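Local coordinates for protein hypothetical hydrolase (Bacteroides thetaiotaomicron, PDB 3TC9) that is of unknown function but probably serves as an auxiliary nutrient-binding protein, combining an immunoglobulin-like IPT/TIG domain with a six-bladed beta-propeller, at residues Leu82-Leu85 and Glu91-Asn94; Gly386-Asp391 and Glu395-His400; Asn148-Tyr153 and Glu408-Phe413; Val155-Pro160 and Gly416-Arg421. One frame throughout, in Å; residues are numbered along the deposited sequence.

The four contacts illustrate how chemistry follows place in a fold. Interaction 1, partly buried, lies in the IPT/TIG domain, about 38 Å or more between centres from the others, and rests on backbone pairing with a little apolar packing. The other three belong to the propeller. Interaction 2, at the surface, folds a loop of the last blade back on itself, mostly through main-chain bonds. Interactions 3 and 4 join the turns flanking strands 151-156 and 412-417, before the strands in interaction 3 and after them in interaction 4, through arginine side chains: a surface contact at one end, a partly buried phosphate-holding cluster at the other. Interaction 2 touches interaction 4 at His400 and Glu419.

Interaction 1: residues Leu82-Leu85 and Glu91-Asn94; sequences LSIL and EIAN
Ile84 carries most of the pairing, meeting both Ile92 and Ala93 of the returning strand. Its amide N gives a hydrogen bond of 2.9 Å to Ala93 O. Its carbonyl is used twice: Ile92 N approaches Ile84 O almost head-on at 2.8 Å, with an N-H...O angle of 178°, while Ala93 N adds a longer, weak bond to the same oxygen. One residue thus faces two, which defines a classic beta bulge, and the register slips by one between the pairs Ile84-Ala93 and Leu85-Glu91. On the far side of Ile84, Ser83 and Asn94 form a non-hydrogen-bonded antiparallel pair, and Ser83 CA lies 3.2 Å from Ala93 O in a CA-H...O contact. The whole is a beta hairpin at the edge of the sheet of the immunoglobulin-like IPT/TIG domain, where strand 91-96 is outermost within the chain. Side chains fill in around this frame. Ile92 holds CG1 between its own N and carbonyl carbon (chi1 52°), which lays CG1 3.3 Å from Ile84 O and carries CD1 on toward Leu85 O. Ala93 CB sits 4.3 Å from Ile84 CB on the face where Phe12 and Val18 also pack. Beyond the bulge, Leu85 CD2 comes to 3.9 Å from Glu91 CG, the two side chains crossing at a slant. With CG beside its backbone N (chi1 -65°), Glu91 lays CG near Ser83 CB and OG; extended beyond, it sends its carboxylate to a salt bridge with Lys49 of strand 48-52, which lies on the other side of strand 80-85.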
loop_
_atom_site.group_PDB
_atom_site.type_symbol
_atom_site.label_atom_id
_atom_site.label_comp_id
_atom_site.label_asym_id
_atom_site.label_seq_id
_atom_site.Cartn_x
_atom_site.Cartn_y
_atom_site.Cartn_z
ATOM N N LEU B 82 9.374 36.532 3.579
ATOM C CA LEU B 82 8.546 37.737 3.451
ATOM C C LEU B 82 9.434 38.925 3.022
ATOM O O LEU B 82 10.518 39.127 3.575
ATOM C CB LEU B 82 7.795 38.062 4.764
ATOM C CG LEU B 82 6.900 39.317 4.780
ATOM C CD1 LEU B 82 5.812 39.171 5.786
ATOM C CD2 LEU B 82 7.691 40.570 5.144
ATOM N N SER B 83 8.948 39.706 2.061
ATOM C CA SER B 83 9.613 40.909 1.583
ATOM C C SER B 83 8.632 42.034 1.545
ATOM O O SER B 83 7.471 41.827 1.163
ATOM C CB SER B 83 10.186 40.700 0.180
ATOM O OG SER B 83 11.377 39.937 0.189
ATOM N N ILE B 84 9.088 43.211 1.942
ATOM C CA ILE B 84 8.344 44.462 1.792
ATOM C C ILE B 84 8.925 45.097 0.509
ATOM O O ILE B 84 10.149 45.078 0.278
ATOM C CB ILE B 84 8.375 45.405 3.046
ATOM C CG1 ILE B 84 7.848 44.704 4.320
ATOM C CG2 ILE B 84 7.632 46.731 2.794
ATOM C CD1 ILE B 84 6.426 44.090 4.319
ATOM N N LEU B 85 8.046 45.559 -0.351
ATOM C CA LEU B 85 8.434 46.139 -1.644
ATOM C C LEU B 85 8.198 47.626 -1.698
ATOM O O LEU B 85 7.465 48.174 -0.882
ATOM C CB LEU B 85 7.616 45.471 -2.783
ATOM C CG LEU B 85 7.445 43.955 -2.726
ATOM C CD1 LEU B 85 6.394 43.522 -3.695
ATOM C CD2 LEU B 85 8.756 43.235 -3.047
ATOM N N GLU B 91 12.326 44.659 -3.735
ATOM C CA GLU B 91 12.462 44.313 -2.317
ATOM C C GLU B 91 13.253 45.391 -1.571
ATOM O O GLU B 91 14.348 45.749 -1.994
ATOM C CB GLU B 91 13.160 42.946 -2.176
ATOM C CG GLU B 91 12.334 41.787 -2.736
ATOM C CD GLU B 91 13.041 40.443 -2.879
ATOM O OE1 GLU B 91 14.210 40.317 -2.453
ATOM O OE2 GLU B 91 12.446 39.528 -3.487
ATOM N N ILE B 92 12.678 45.941 -0.483
ATOM C CA ILE B 92 13.362 46.951 0.320
ATOM C C ILE B 92 13.670 46.422 1.736
ATOM O O ILE B 92 14.467 47.021 2.443
ATOM C CB ILE B 92 12.631 48.328 0.347
ATOM C CG1 ILE B 92 11.130 48.210 0.735
ATOM C CG2 ILE B 92 12.874 49.052 -0.989
ATOM C CD1 ILE B 92 10.444 49.513 1.004
ATOM N N ALA B 93 13.052 45.325 2.141
ATOM C CA ALA B 93 13.247 44.694 3.449
ATOM C C ALA B 93 12.886 43.242 3.322
ATOM O O ALA B 93 11.924 42.925 2.654
ATOM C CB ALA B 93 12.400 45.383 4.515
ATOM N N ASN B 94 13.725 42.367 3.869
ATOM C CA ASN B 94 13.585 40.926 3.810
ATOM C C ASN B 94 13.647 40.243 5.192
ATOM O O ASN B 94 14.497 40.582 6.031
ATOM C CB ASN B 94 14.706 40.361 2.939
ATOM C CG ASN B 94 14.506 40.566 1.465
ATOM O OD1 ASN B 94 13.993 39.699 0.767
ATOM N ND2 ASN B 94 14.975 41.684 0.947
#

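Interaction 2: residues Gly386-Asp391 and Glu395-His400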
loop_
_atom_site.group_PDB
_atom_site.type_symbol
_atom_site.label_atom_id
_atom_site.label_comp_id
_atom_site.label_asym_id
_atom_site.label_seq_id
_atom_site.Cartn_x
_atom_site.Cartn_y
_atom_site.Cartn_z
ATOM N N GLY B 386 -19.762 19.743 -16.569
ATOM C CA GLY B 386 -18.878 20.845 -16.908
ATOM C C GLY B 386 -17.477 20.364 -17.158
ATOM O O GLY B 386 -17.241 19.167 -17.356
ATOM N N TYR B 387 -16.539 21.310 -17.165
ATOM C CA TYR B 387 -15.124 21.006 -17.360
ATOM C C TYR B 387 -14.320 21.862 -16.397
ATOM O O TYR B 387 -14.127 23.057 -16.624
ATOM C CB TYR B 387 -14.696 21.194 -18.832
ATOM C CG TYR B 387 -13.206 21.031 -19.029
ATOM C CD1 TYR B 387 -12.564 19.847 -18.682
ATOM C CD2 TYR B 387 -12.429 22.078 -19.534
ATOM C CE1 TYR B 387 -11.184 19.707 -18.813
ATOM C CE2 TYR B 387 -11.048 21.945 -19.682
ATOM C CZ TYR B 387 -10.428 20.756 -19.314
ATOM O OH TYR B 387 -9.067 20.597 -19.450
ATOM N N ASN B 388 -13.926 21.255 -15.273
ATOM C CA ASN B 388 -13.166 21.905 -14.222
ATOM C C ASN B 388 -12.201 20.945 -13.586
ATOM O O ASN B 388 -12.582 19.825 -13.252
ATOM C CB ASN B 388 -14.099 22.482 -13.167
ATOM C CG ASN B 388 -14.839 23.711 -13.623
ATOM O OD1 ASN B 388 -15.979 23.628 -14.042
ATOM N ND2 ASN B 388 -14.200 24.886 -13.576
ATOM N N ASP B 389 -10.941 21.375 -13.437
ATOM C CA ASP B 389 -9.881 20.610 -12.780
ATOM C C ASP B 389 -9.807 21.076 -11.319
ATOM O O ASP B 389 -10.538 21.993 -10.950
ATOM C CB ASP B 389 -8.534 20.775 -13.532
ATOM C CG ASP B 389 -8.410 20.016 -14.873
ATOM O OD1 ASP B 389 -9.028 18.920 -15.014
ATOM O OD2 ASP B 389 -7.590 20.437 -15.718
ATOM N N GLY B 390 -9.003 20.407 -10.491
ATOM C CA GLY B 390 -8.839 20.783 -9.084
ATOM C C GLY B 390 -9.353 19.821 -8.049
ATOM O O GLY B 390 -9.339 18.600 -8.260
ATOM N N ASP B 391 -9.772 20.384 -6.881
ATOM C CA ASP B 391 -10.301 19.619 -5.754
ATOM C C ASP B 391 -11.418 18.658 -6.235
ATOM O O ASP B 391 -12.392 19.098 -6.863
ATOM C CB ASP B 391 -10.815 20.553 -4.639
ATOM C CG ASP B 391 -11.205 19.802 -3.364
ATOM O OD1 ASP B 391 -12.344 19.271 -3.304
ATOM O OD2 ASP B 391 -10.348 19.671 -2.460
ATOM N N GLU B 395 -14.200 21.492 -6.584
ATOM C CA GLU B 395 -13.967 22.176 -7.860
ATOM C C GLU B 395 -14.212 21.332 -9.100
ATOM O O GLU B 395 -14.824 21.823 -10.064
ATOM C CB GLU B 395 -12.493 22.680 -7.928
ATOM C CG GLU B 395 -12.108 23.667 -6.838
ATOM C CD GLU B 395 -10.688 24.210 -6.900
ATOM O OE1 GLU B 395 -9.735 23.397 -6.989
ATOM O OE2 GLU B 395 -10.528 25.447 -6.748
ATOM N N ALA B 396 -13.688 20.100 -9.110
ATOM C CA ALA B 396 -13.706 19.239 -10.293
ATOM C C ALA B 396 -15.108 18.942 -10.874
ATOM O O ALA B 396 -16.064 18.705 -10.137
ATOM C CB ALA B 396 -12.995 17.934 -9.997
ATOM N N ARG B 397 -15.207 18.973 -12.217
ATOM C CA ARG B 397 -16.390 18.611 -12.972
ATOM C C ARG B 397 -16.017 17.818 -14.183
ATOM O O ARG B 397 -14.980 18.071 -14.808
ATOM C CB ARG B 397 -17.177 19.824 -13.427
ATOM C CG ARG B 397 -18.100 20.363 -12.376
ATOM C CD ARG B 397 -18.068 21.835 -12.571
ATOM N NE ARG B 397 -19.383 22.375 -12.840
ATOM C CZ ARG B 397 -19.609 23.617 -13.242
ATOM N NH1 ARG B 397 -18.592 24.436 -13.507
ATOM N NH2 ARG B 397 -20.843 24.046 -13.403
ATOM N N PHE B 398 -16.900 16.872 -14.536
ATOM C CA PHE B 398 -16.833 16.015 -15.723
ATOM C C PHE B 398 -18.085 16.226 -16.527
ATOM O O PHE B 398 -19.041 16.785 -16.009
ATOM C CB PHE B 398 -16.712 14.532 -15.340
ATOM C CG PHE B 398 -15.565 14.223 -14.425
ATOM C CD1 PHE B 398 -14.280 14.034 -14.931
ATOM C CD2 PHE B 398 -15.763 14.111 -13.051
ATOM C CE1 PHE B 398 -13.214 13.740 -14.071
ATOM C CE2 PHE B 398 -14.697 13.842 -12.196
ATOM C CZ PHE B 398 -13.433 13.638 -12.713
ATOM N N ASN B 399 -18.103 15.776 -17.769
ATOM C CA ASN B 399 -19.288 15.859 -18.603
ATOM C C ASN B 399 -19.420 14.530 -19.327
ATOM O O ASN B 399 -18.787 14.298 -20.347
ATOM C CB ASN B 399 -19.225 17.047 -19.550
ATOM C CG ASN B 399 -20.550 17.398 -20.137
ATOM O OD1 ASN B 399 -21.516 16.625 -20.085
ATOM N ND2 ASN B 399 -20.600 18.567 -20.759
ATOM N N HIS B 400 -20.229 13.642 -18.737
ATOM C CA HIS B 400 -20.511 12.273 -19.170
ATOM C C HIS B 400 -19.236 11.424 -19.103
ATOM O O HIS B 400 -18.763 10.983 -20.153
ATOM C CB HIS B 400 -21.142 12.247 -20.577
ATOM C CG HIS B 400 -22.562 12.724 -20.630
ATOM N ND1 HIS B 400 -23.043 13.405 -21.722
ATOM C CD2 HIS B 400 -23.563 12.582 -19.727
ATOM C CE1 HIS B 400 -24.325 13.628 -21.472
ATOM N NE2 HIS B 400 -24.678 13.161 -20.276
#
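Residues 386-391 and 395-400 run roughly antiparallel, with Asn388 and Arg397 as a single hydrogen-bonded bridge: Arg397 N gives 2.9 Å to Asn388 O, and the return bond from Asn388 N is weak. Toward one end, Gly386 N binds Phe398 O, arriving from well above the carbonyl plane. Toward the other, Asp391 O takes two amides from opposite faces of its plane, Ala396 N at 2.8 Å and Glu395 N at 3.0 Å. Among the side chains, those of Asn388 and Arg397 lie side by side and point the same way. Their flat ends are turned only 22° apart; Asn388 OD1 lies at the guanidinium edge, slightly out of its plane, and takes a hydrogen bond from Arg397 NH1 at 2.8 Å. Arg397 CD also lies 3.1 Å from Asn388 OD1, and the bends at chi2 and chi3 turn the guanidinium so that NH1 faces that oxygen. Glu395, extended beyond CG, reaches past Gly390 and accepts Asp391 N on OE1 at 3.0 Å, using the anti lone pair. A CB on Gly390 would collide with that oxygen, and the backbone torsions of Gly390 would drive a side chain into the carbonyl oxygen of Asp389, so only glycine fits comfortably here. The loop belongs to the last propeller blade, where the weak strand 390-391 borders strand 107-113. The bridge brings Asn388 O and Arg397 O within 3.4 Å of each other, two acceptors side by side; Arg424 of strand 422-428 donates to both and also pairs with Asp389, so its positive charge probably offsets their mutual repulsion.

Interaction 3: residues Asn148-Tyr153 and Glu408-Phe413; sequences NHNHLY and EERECF
His149 and Asn150 meet Glu409 and Arg410 where the first and last blades of the propeller adjoin, a loop-to-loop contact beside the starts of strands 151-156 and 412-417. Asn148 opens a type I beta turn, and its OD1 accepts the amide of Asn150 in an Asx turn. Next comes His149, whose carbonyl is gripped end-on by Arg410: NH1 lies 3.0 Å and NH2 3.2 Å from His149 O, which sits in the guanidinium plane. With CG anti to the backbone N (chi1 -156°), the His149 ring slides past the arginine nearly parallel to it, planes 12° apart. Glu409 OE1 approaches the ring at its edge, 3.3 Å from His149 CD2. Asp407 serves as a shared partner, bonding His149 NE2 and forming a salt bridge with Arg410 NH1, while Phe166 makes a cation-pi contact with the arginine. A methionine in place of Arg410 would probably leave His149 O without these two donors and Asp407 without its salt-bridge partner. The Asn150 side chain crosses that of Arg410 at about a right angle, their planes 54° apart, and a water donates from one side to Asn150 OD1 at 2.6 Å and from the other to Glu409 OE1 at 2.8 Å.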
loop_
_atom_site.group_PDB
_atom_site.type_symbol
_atom_site.label_atom_id
_atom_site.label_comp_id
_atom_site.label_asym_id
_atom_site.label_seq_id
_atom_site.Cartn_x
_atom_site.Cartn_y
_atom_site.Cartn_z
ATOM N N ASN B 148 2.227 -5.184 -21.375
ATOM C CA ASN B 148 2.930 -3.914 -21.542
ATOM C C ASN B 148 2.147 -2.800 -20.867
ATOM O O ASN B 148 1.198 -2.267 -21.438
ATOM C CB ASN B 148 3.187 -3.596 -23.017
ATOM C CG ASN B 148 4.175 -2.481 -23.230
ATOM O OD1 ASN B 148 4.542 -1.733 -22.312
ATOM N ND2 ASN B 148 4.648 -2.358 -24.450
ATOM N N HIS B 149 2.586 -2.432 -19.657
ATOM C CA HIS B 149 1.965 -1.397 -18.859
ATOM C C HIS B 149 2.218 0.021 -19.432
ATOM O O HIS B 149 1.681 1.012 -18.900
ATOM C CB HIS B 149 2.408 -1.497 -17.389
ATOM C CG HIS B 149 1.417 -0.872 -16.458
ATOM N ND1 HIS B 149 0.109 -1.334 -16.372
ATOM C CD2 HIS B 149 1.550 0.209 -15.663
ATOM C CE1 HIS B 149 -0.495 -0.528 -15.515
ATOM N NE2 HIS B 149 0.333 0.415 -15.065
ATOM N N ASN B 150 2.975 0.128 -20.538
ATOM C CA ASN B 150 3.154 1.429 -21.182
ATOM C C ASN B 150 2.105 1.642 -22.245
ATOM O O ASN B 150 2.019 2.742 -22.792
ATOM C CB ASN B 150 4.556 1.597 -21.787
ATOM C CG ASN B 150 5.638 1.733 -20.746
ATOM O OD1 ASN B 150 5.440 2.312 -19.665
ATOM N ND2 ASN B 150 6.791 1.165 -21.040
ATOM N N HIS B 151 1.320 0.598 -22.551
ATOM C CA HIS B 151 0.302 0.642 -23.592
ATOM C C HIS B 151 -1.094 0.609 -22.987
ATOM O O HIS B 151 -1.514 -0.389 -22.401
ATOM C CB HIS B 151 0.513 -0.510 -24.597
ATOM C CG HIS B 151 1.746 -0.341 -25.436
ATOM N ND1 HIS B 151 2.134 -1.302 -26.357
ATOM C CD2 HIS B 151 2.637 0.678 -25.474
ATOM C CE1 HIS B 151 3.220 -0.824 -26.934
ATOM N NE2 HIS B 151 3.575 0.351 -26.415
ATOM N N LEU B 152 -1.801 1.733 -23.108
ATOM C CA LEU B 152 -3.164 1.889 -22.621
ATOM C C LEU B 152 -4.103 1.973 -23.830
ATOM O O LEU B 152 -4.024 2.919 -24.614
ATOM C CB LEU B 152 -3.278 3.135 -21.710
ATOM C CG LEU B 152 -4.699 3.517 -21.207
ATOM C CD1 LEU B 152 -5.332 2.377 -20.398
ATOM C CD2 LEU B 152 -4.643 4.794 -20.415
ATOM N N TYR B 153 -4.979 0.979 -23.982
ATOM C CA TYR B 153 -5.934 0.952 -25.088
ATOM C C TYR B 153 -7.272 1.525 -24.656
ATOM O O TYR B 153 -7.644 1.451 -23.471
ATOM C CB TYR B 153 -6.111 -0.480 -25.630
ATOM C CG TYR B 153 -4.887 -0.981 -26.362
ATOM C CD1 TYR B 153 -4.706 -0.718 -27.716
ATOM C CD2 TYR B 153 -3.885 -1.677 -25.691
ATOM C CE1 TYR B 153 -3.562 -1.141 -28.389
ATOM C CE2 TYR B 153 -2.750 -2.129 -26.359
ATOM C CZ TYR B 153 -2.598 -1.869 -27.714
ATOM O OH TYR B 153 -1.482 -2.304 -28.380
ATOM N N GLU B 408 -1.951 1.258 -11.110
ATOM C CA GLU B 408 -1.245 0.925 -9.864
ATOM C C GLU B 408 0.213 1.406 -9.859
ATOM O O GLU B 408 0.690 1.843 -8.826
ATOM C CB GLU B 408 -1.297 -0.587 -9.589
ATOM C CG GLU B 408 -2.692 -1.061 -9.217
ATOM C CD GLU B 408 -2.829 -2.512 -8.794
ATOM O OE1 GLU B 408 -2.530 -2.830 -7.617
ATOM O OE2 GLU B 408 -3.330 -3.313 -9.615
ATOM N N GLU B 409 0.891 1.360 -11.010
ATOM C CA GLU B 409 2.287 1.772 -11.156
ATOM C C GLU B 409 2.422 3.317 -11.148
ATOM O O GLU B 409 3.321 3.857 -10.500
ATOM C CB GLU B 409 2.863 1.164 -12.449
ATOM C CG GLU B 409 4.371 1.327 -12.651
ATOM C CD GLU B 409 4.795 1.921 -13.985
ATOM O OE1 GLU B 409 4.606 1.251 -15.028
ATOM O OE2 GLU B 409 5.340 3.052 -13.986
ATOM N N ARG B 410 1.518 4.027 -11.840
ATOM C CA ARG B 410 1.544 5.488 -11.908
ATOM C C ARG B 410 0.717 6.115 -10.772
ATOM O O ARG B 410 0.748 7.328 -10.618
ATOM C CB ARG B 410 1.094 5.986 -13.299
ATOM C CG ARG B 410 2.141 5.657 -14.365
ATOM C CD ARG B 410 1.736 5.907 -15.805
ATOM N NE ARG B 410 2.692 5.271 -16.714
ATOM C CZ ARG B 410 2.525 4.087 -17.303
ATOM N NH1 ARG B 410 1.413 3.393 -17.113
ATOM N NH2 ARG B 410 3.466 3.599 -18.100
ATOM N N GLU B 411 0.042 5.289 -9.946
ATOM C CA GLU B 411 -0.780 5.653 -8.764
ATOM C C GLU B 411 -1.828 6.740 -9.087
ATOM O O GLU B 411 -1.971 7.725 -8.363
ATOM C CB GLU B 411 0.105 6.071 -7.583
ATOM C CG GLU B 411 0.995 4.947 -7.073
ATOM C CD GLU B 411 2.146 5.408 -6.205
ATOM O OE1 GLU B 411 3.124 5.967 -6.754
ATOM O OE2 GLU B 411 2.069 5.210 -4.971
ATOM N N CYS B 412 -2.575 6.534 -10.168
ATOM C CA CYS B 412 -3.588 7.496 -10.585
ATOM C C CYS B 412 -4.698 6.807 -11.359
ATOM O O CYS B 412 -4.545 5.672 -11.785
ATOM C CB CYS B 412 -2.942 8.598 -11.430
ATOM S SG CYS B 412 -2.260 8.018 -13.009
ATOM N N PHE B 413 -5.782 7.536 -11.577
ATOM C CA PHE B 413 -6.920 7.164 -12.404
ATOM C C PHE B 413 -6.860 7.909 -13.713
ATOM O O PHE B 413 -6.466 9.071 -13.736
ATOM C CB PHE B 413 -8.265 7.499 -11.710
ATOM C CG PHE B 413 -8.536 6.773 -10.415
ATOM C CD1 PHE B 413 -8.017 7.249 -9.207
ATOM C CD2 PHE B 413 -9.313 5.609 -10.398
ATOM C CE1 PHE B 413 -8.253 6.568 -8.012
ATOM C CE2 PHE B 413 -9.567 4.942 -9.198
ATOM C CZ PHE B 413 -9.023 5.419 -8.015
HETATM O O HOH W 1 5.636 0.785 -17.548
#

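Interaction 4: residues Val155-Pro160 and Gly416-Arg421. With PO4 (phosphate ion), chain Q.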
loop_
_atom_site.group_PDB
_atom_site.type_symbol
_atom_site.label_atom_id
_atom_site.label_comp_id
_atom_site.label_asym_id
_atom_site.label_seq_id
_atom_site.Cartn_x
_atom_site.Cartn_y
_atom_site.Cartn_z
ATOM N N VAL B 155 -11.529 2.212 -26.412
ATOM C CA VAL B 155 -12.530 2.032 -27.461
ATOM C C VAL B 155 -13.468 3.220 -27.321
ATOM O O VAL B 155 -13.629 3.724 -26.220
ATOM C CB VAL B 155 -13.257 0.657 -27.478
ATOM C CG1 VAL B 155 -12.303 -0.461 -27.887
ATOM C CG2 VAL B 155 -13.947 0.342 -26.153
ATOM N N GLY B 156 -14.041 3.680 -28.425
ATOM C CA GLY B 156 -14.849 4.891 -28.414
ATOM C C GLY B 156 -16.188 4.840 -29.096
ATOM O O GLY B 156 -16.589 5.842 -29.692
ATOM N N GLU B 157 -16.919 3.707 -28.961
ATOM C CA GLU B 157 -18.235 3.463 -29.573
ATOM C C GLU B 157 -18.099 3.582 -31.095
ATOM O O GLU B 157 -17.433 2.733 -31.693
ATOM C CB GLU B 157 -19.345 4.371 -28.997
ATOM C CG GLU B 157 -19.957 3.824 -27.715
ATOM C CD GLU B 157 -20.858 4.737 -26.899
ATOM O OE1 GLU B 157 -21.172 5.863 -27.357
ATOM O OE2 GLU B 157 -21.260 4.309 -25.790
ATOM N N GLN B 158 -18.650 4.648 -31.703
ATOM C CA GLN B 158 -18.539 4.862 -33.142
ATOM C C GLN B 158 -17.128 5.357 -33.527
ATOM O O GLN B 158 -16.733 5.202 -34.681
ATOM C CB GLN B 158 -19.632 5.829 -33.657
ATOM C CG GLN B 158 -19.468 7.301 -33.263
ATOM C CD GLN B 158 -20.257 7.701 -32.042
ATOM O OE1 GLN B 158 -20.469 6.933 -31.096
ATOM N NE2 GLN B 158 -20.657 8.947 -32.014
ATOM N N HIS B 159 -16.377 5.937 -32.552
ATOM C CA HIS B 159 -15.047 6.493 -32.769
ATOM C C HIS B 159 -13.987 5.385 -32.752
ATOM O O HIS B 159 -14.280 4.301 -32.255
ATOM C CB HIS B 159 -14.759 7.589 -31.739
ATOM C CG HIS B 159 -15.739 8.710 -31.804
ATOM N ND1 HIS B 159 -15.667 9.676 -32.792
ATOM C CD2 HIS B 159 -16.810 8.965 -31.021
ATOM C CE1 HIS B 159 -16.682 10.493 -32.567
ATOM N NE2 HIS B 159 -17.396 10.107 -31.512
ATOM N N PRO B 160 -12.773 5.609 -33.313
ATOM C CA PRO B 160 -11.794 4.516 -33.387
ATOM C C PRO B 160 -11.229 3.998 -32.064
ATOM O O PRO B 160 -11.258 4.675 -31.036
ATOM C CB PRO B 160 -10.646 5.133 -34.196
ATOM C CG PRO B 160 -11.214 6.307 -34.877
ATOM C CD PRO B 160 -12.248 6.828 -33.966
ATOM N N GLY B 416 -12.195 8.616 -19.167
ATOM C CA GLY B 416 -12.706 8.988 -20.482
ATOM C C GLY B 416 -13.884 9.931 -20.296
ATOM O O GLY B 416 -15.013 9.492 -20.058
ATOM N N ASP B 417 -13.611 11.233 -20.331
ATOM C CA ASP B 417 -14.605 12.311 -20.115
ATOM C C ASP B 417 -15.189 12.698 -21.457
ATOM O O ASP B 417 -14.640 13.571 -22.128
ATOM C CB ASP B 417 -13.910 13.504 -19.435
ATOM C CG ASP B 417 -14.833 14.510 -18.794
ATOM O OD1 ASP B 417 -16.058 14.231 -18.713
ATOM O OD2 ASP B 417 -14.330 15.577 -18.358
ATOM N N ARG B 418 -16.294 12.021 -21.856
ATOM C CA ARG B 418 -16.899 12.078 -23.181
ATOM C C ARG B 418 -17.044 13.483 -23.779
ATOM O O ARG B 418 -16.370 13.743 -24.766
ATOM C CB ARG B 418 -18.240 11.322 -23.254
ATOM C CG ARG B 418 -18.840 11.180 -24.666
ATOM C CD ARG B 418 -17.906 10.438 -25.606
ATOM N NE ARG B 418 -18.496 10.125 -26.909
ATOM C CZ ARG B 418 -19.079 8.970 -27.218
ATOM N NH1 ARG B 418 -19.226 8.026 -26.297
ATOM N NH2 ARG B 418 -19.534 8.757 -28.447
ATOM N N GLU B 419 -17.903 14.364 -23.229
ATOM C CA GLU B 419 -18.181 15.668 -23.848
ATOM C C GLU B 419 -17.024 16.643 -23.774
ATOM O O GLU B 419 -17.015 17.633 -24.519
ATOM C CB GLU B 419 -19.457 16.333 -23.276
ATOM C CG GLU B 419 -20.697 15.430 -23.174
ATOM C CD GLU B 419 -21.083 14.515 -24.327
ATOM O OE1 GLU B 419 -20.792 14.859 -25.498
ATOM O OE2 GLU B 419 -21.744 13.482 -24.061
ATOM N N ASN B 420 -16.046 16.383 -22.893
ATOM C CA ASN B 420 -14.893 17.255 -22.784
ATOM C C ASN B 420 -13.773 16.808 -23.759
ATOM O O ASN B 420 -12.799 17.538 -23.923
ATOM C CB ASN B 420 -14.432 17.327 -21.338
ATOM C CG ASN B 420 -15.425 18.094 -20.529
ATOM O OD1 ASN B 420 -16.070 19.031 -21.016
ATOM N ND2 ASN B 420 -15.636 17.678 -19.309
ATOM N N ARG B 421 -13.940 15.635 -24.425
ATOM C CA ARG B 421 -13.044 15.077 -25.449
ATOM C C ARG B 421 -11.612 14.926 -24.925
ATOM O O ARG B 421 -10.634 15.023 -25.676
ATOM C CB ARG B 421 -13.040 15.942 -26.747
ATOM C CG ARG B 421 -14.410 16.396 -27.232
ATOM C CD ARG B 421 -15.207 15.243 -27.735
ATOM N NE ARG B 421 -16.556 15.638 -28.094
ATOM C CZ ARG B 421 -17.523 14.788 -28.398
ATOM N NH1 ARG B 421 -17.292 13.481 -28.403
ATOM N NH2 ARG B 421 -18.730 15.232 -28.688
HETATM P P PO4 Q . -20.379 12.126 -30.206
HETATM O O1 PO4 Q . -20.659 13.270 -29.163
HETATM O O2 PO4 Q . -21.605 11.133 -30.218
HETATM O O3 PO4 Q . -19.068 11.368 -29.845
HETATM O O4 PO4 Q . -20.162 12.677 -31.664
#
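Arg418 reaches Glu157 and its neighbours from just beyond strand 412-417, whose end is braced by Asp417: its OD2 accepts Asn420 ND2 at 2.7 Å within the turn that follows. Arg418 itself leaves the backbone with CG anti to N (chi1 -172°) and bends at chi2, which carries the guanidinium across to the other segment. There NH1 makes a salt bridge of 3.1 Å with Glu157 OE1, coming from above the carboxylate plane though the oxygen lies in the plane of the guanidinium. NH1 is shared with Glu402, and NH2 adds weak bonds to Glu157 OE1 and Gln158 OE1. The receiving residues sit on a type II' turn, Gly156 to His159, which joins strands 151-156 and 159-165 of the first propeller blade, whereas Arg418 belongs to the last, so the pair bridges the last and first blades. A phosphate ion, probably from the crystallisation liquor, lies between them. The NE and NH2 edge of Arg418 meets phosphate O3, at 3.2 and 3.0 Å, and His159 NE2 meets the same oxygen at 2.7 Å with its ring edge. A leucine in place of Arg418 would probably strip O3 of two of its four N-H donors and leave Glu157 without this cross-blade charge partner. Glu419 gives OE2 to His400 ND1, while OE1 keeps a long ion pair with Arg421. Arg421 supplies the fourth donor, NH1, to O3, and sends NH2 almost straight (172°) to phosphate O1 at 2.8 Å, while Gln158 NE2 donates to phosphate O2 at 3.0 Å.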